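Local coordinates for protein octaprenyl Pyrophosphate Synthase (Helicobacter pylori, PDB 3TC1) that probably catalyses chain elongation by adding isopentenyl diphosphate units to an allylic diphosphate, yielding octaprenyl diphosphate, at residues I198-L202 / T272-A276. Numbering follows the deposited sequence.
Sequences IIDDL and TLKTA. With MG (magnesium ion), chain D.
Behind the second aspartate-rich motif of this prenyl synthase, the helix carrying it (182-205) packs against helix 268-286 through I198, I199 and L202 on one side and T272, L273 and A276 on the other. The short segments run nearly antiparallel, at 161°, with axes 9.6 Å apart. The small A276 lets the helices come close at one end: its CB receives both CG2 of I198 and CD1 of I199, each at 3.8 Å. In I198 a chi1 of -69° sets CG2 anti to the backbone N, where it also meets T272 CG2 at 3.8 Å. One turn on, L202 lays CD1 against the same T272 methyl, the two side chains antiparallel alongside one another. I199 CD1 reaches on to L273 CD1, 3.8 Å away. No hydrogen bond spans the interface; T272 OG1 turns back to the carbonyl of I268, presenting its methyl to the apolar seam. I303, in the C-terminal tail, touches both I199 and A276. D200 makes no contact with 272-276; its OD2 and five waters bind the magnesium, OD2 at 2.2 Å, and D201 OD1 accepts from one of those waters. This is the second DDxxD helix of the all-helical polyprenyl synthase fold, its apolar face packed on helix 268-286.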
loop_
_atom_site.group_PDB
_atom_site.type_symbol
_atom_site.label_atom_id
_atom_site.label_comp_id
_atom_site.label_asym_id
_atom_site.label_seq_id
_atom_site.Cartn_x
_atom_site.Cartn_y
_atom_site.Cartn_z
ATOM N N ILE B 198 -3.036 22.989 -9.380
ATOM C CA ILE B 198 -2.335 24.251 -9.595
ATOM C C ILE B 198 -2.860 25.265 -8.570
ATOM O O ILE B 198 -2.080 25.979 -7.934
ATOM C CB ILE B 198 -2.555 24.776 -11.036
ATOM C CG1 ILE B 198 -1.828 23.862 -12.029
ATOM C CG2 ILE B 198 -2.006 26.199 -11.178
ATOM C CD1 ILE B 198 -2.178 24.138 -13.486
ATOM N N ILE B 199 -4.181 25.299 -8.392
ATOM C CA ILE B 199 -4.800 26.210 -7.432
ATOM C C ILE B 199 -4.378 25.828 -6.014
ATOM O O ILE B 199 -4.212 26.688 -5.142
ATOM C CB ILE B 199 -6.350 26.173 -7.526
ATOM C CG1 ILE B 199 -6.805 26.752 -8.868
ATOM C CG2 ILE B 199 -6.968 26.936 -6.360
ATOM C CD1 ILE B 199 -6.342 28.179 -9.126
ATOM N N ASP B 200 -4.206 24.535 -5.781
ATOM C CA ASP B 200 -3.792 24.090 -4.461
ATOM C C ASP B 200 -2.372 24.580 -4.192
ATOM O O ASP B 200 -2.068 25.055 -3.098
ATOM C CB ASP B 200 -3.833 22.575 -4.355
ATOM C CG ASP B 200 -3.396 22.095 -3.001
ATOM O OD1 ASP B 200 -4.171 22.257 -2.032
ATOM O OD2 ASP B 200 -2.267 21.575 -2.908
ATOM N N ASP B 201 -1.504 24.471 -5.193
ATOM C CA ASP B 201 -0.130 24.937 -5.032
ATOM C C ASP B 201 -0.144 26.454 -4.859
ATOM O O ASP B 201 0.670 27.021 -4.131
ATOM C CB ASP B 201 0.714 24.568 -6.258
ATOM C CG ASP B 201 1.023 23.079 -6.333
ATOM O OD1 ASP B 201 0.671 22.349 -5.378
ATOM O OD2 ASP B 201 1.629 22.641 -7.343
ATOM N N LEU B 202 -1.085 27.110 -5.531
ATOM C CA LEU B 202 -1.196 28.557 -5.446
ATOM C C LEU B 202 -1.611 28.969 -4.031
ATOM O O LEU B 202 -1.028 29.883 -3.445
ATOM C CB LEU B 202 -2.210 29.060 -6.481
ATOM C CG LEU B 202 -2.367 30.575 -6.638
ATOM C CD1 LEU B 202 -1.015 31.206 -6.925
ATOM C CD2 LEU B 202 -3.346 30.872 -7.768
ATOM N N THR B 272 0.135 32.331 -12.570
ATOM C CA THR B 272 -0.170 30.979 -12.115
ATOM C C THR B 272 -1.662 30.714 -12.276
ATOM O O THR B 272 -2.080 29.658 -12.771
ATOM C CB THR B 272 0.218 30.794 -10.623
ATOM O OG1 THR B 272 1.630 30.984 -10.464
ATOM C CG2 THR B 272 -0.148 29.391 -10.139
ATOM N N LEU B 273 -2.465 31.685 -11.859
ATOM C CA LEU B 273 -3.911 31.568 -11.941
ATOM C C LEU B 273 -4.380 31.338 -13.375
ATOM O O LEU B 273 -5.249 30.502 -13.621
ATOM C CB LEU B 273 -4.564 32.827 -11.360
ATOM C CG LEU B 273 -6.092 32.888 -11.336
ATOM C CD1 LEU B 273 -6.654 31.658 -10.634
ATOM C CD2 LEU B 273 -6.531 34.165 -10.623
ATOM N N LYS B 274 -3.805 32.079 -14.318
ATOM C CA LYS B 274 -4.172 31.935 -15.722
ATOM C C LYS B 274 -3.838 30.545 -16.264
ATOM O O LYS B 274 -4.548 30.015 -17.117
ATOM C CB LYS B 274 -3.474 32.999 -16.570
ATOM C CG LYS B 274 -3.982 34.413 -16.327
ATOM C CD LYS B 274 -3.326 35.402 -17.278
ATOM C CE LYS B 274 -3.826 36.820 -17.045
ATOM N NZ LYS B 274 -5.286 36.946 -17.314
ATOM N N THR B 275 -2.758 29.949 -15.775
ATOM C CA THR B 275 -2.385 28.616 -16.239
ATOM C C THR B 275 -3.490 27.640 -15.839
ATOM O O THR B 275 -3.862 26.760 -16.615
ATOM C CB THR B 275 -1.039 28.172 -15.625
ATOM O OG1 THR B 275 -0.047 29.172 -15.892
ATOM C CG2 THR B 275 -0.585 26.848 -16.222
ATOM N N ALA B 276 -4.024 27.815 -14.632
ATOM C CA ALA B 276 -5.099 26.963 -14.131
ATOM C C ALA B 276 -6.401 27.201 -14.888
ATOM O O ALA B 276 -7.145 26.258 -15.158
ATOM C CB ALA B 276 -5.320 27.211 -12.639
HETATM MG MG MG D . -0.836 21.848 -1.209
HETATM O O HOH W 1 -1.665 24.172 -0.867
HETATM O O HOH W 2 -2.313 21.327 0.463
HETATM O O HOH W 3 0.731 22.442 -2.721
HETATM O O HOH W 4 0.938 22.042 0.328
HETATM O O HOH W 5 -0.180 19.525 -1.879
#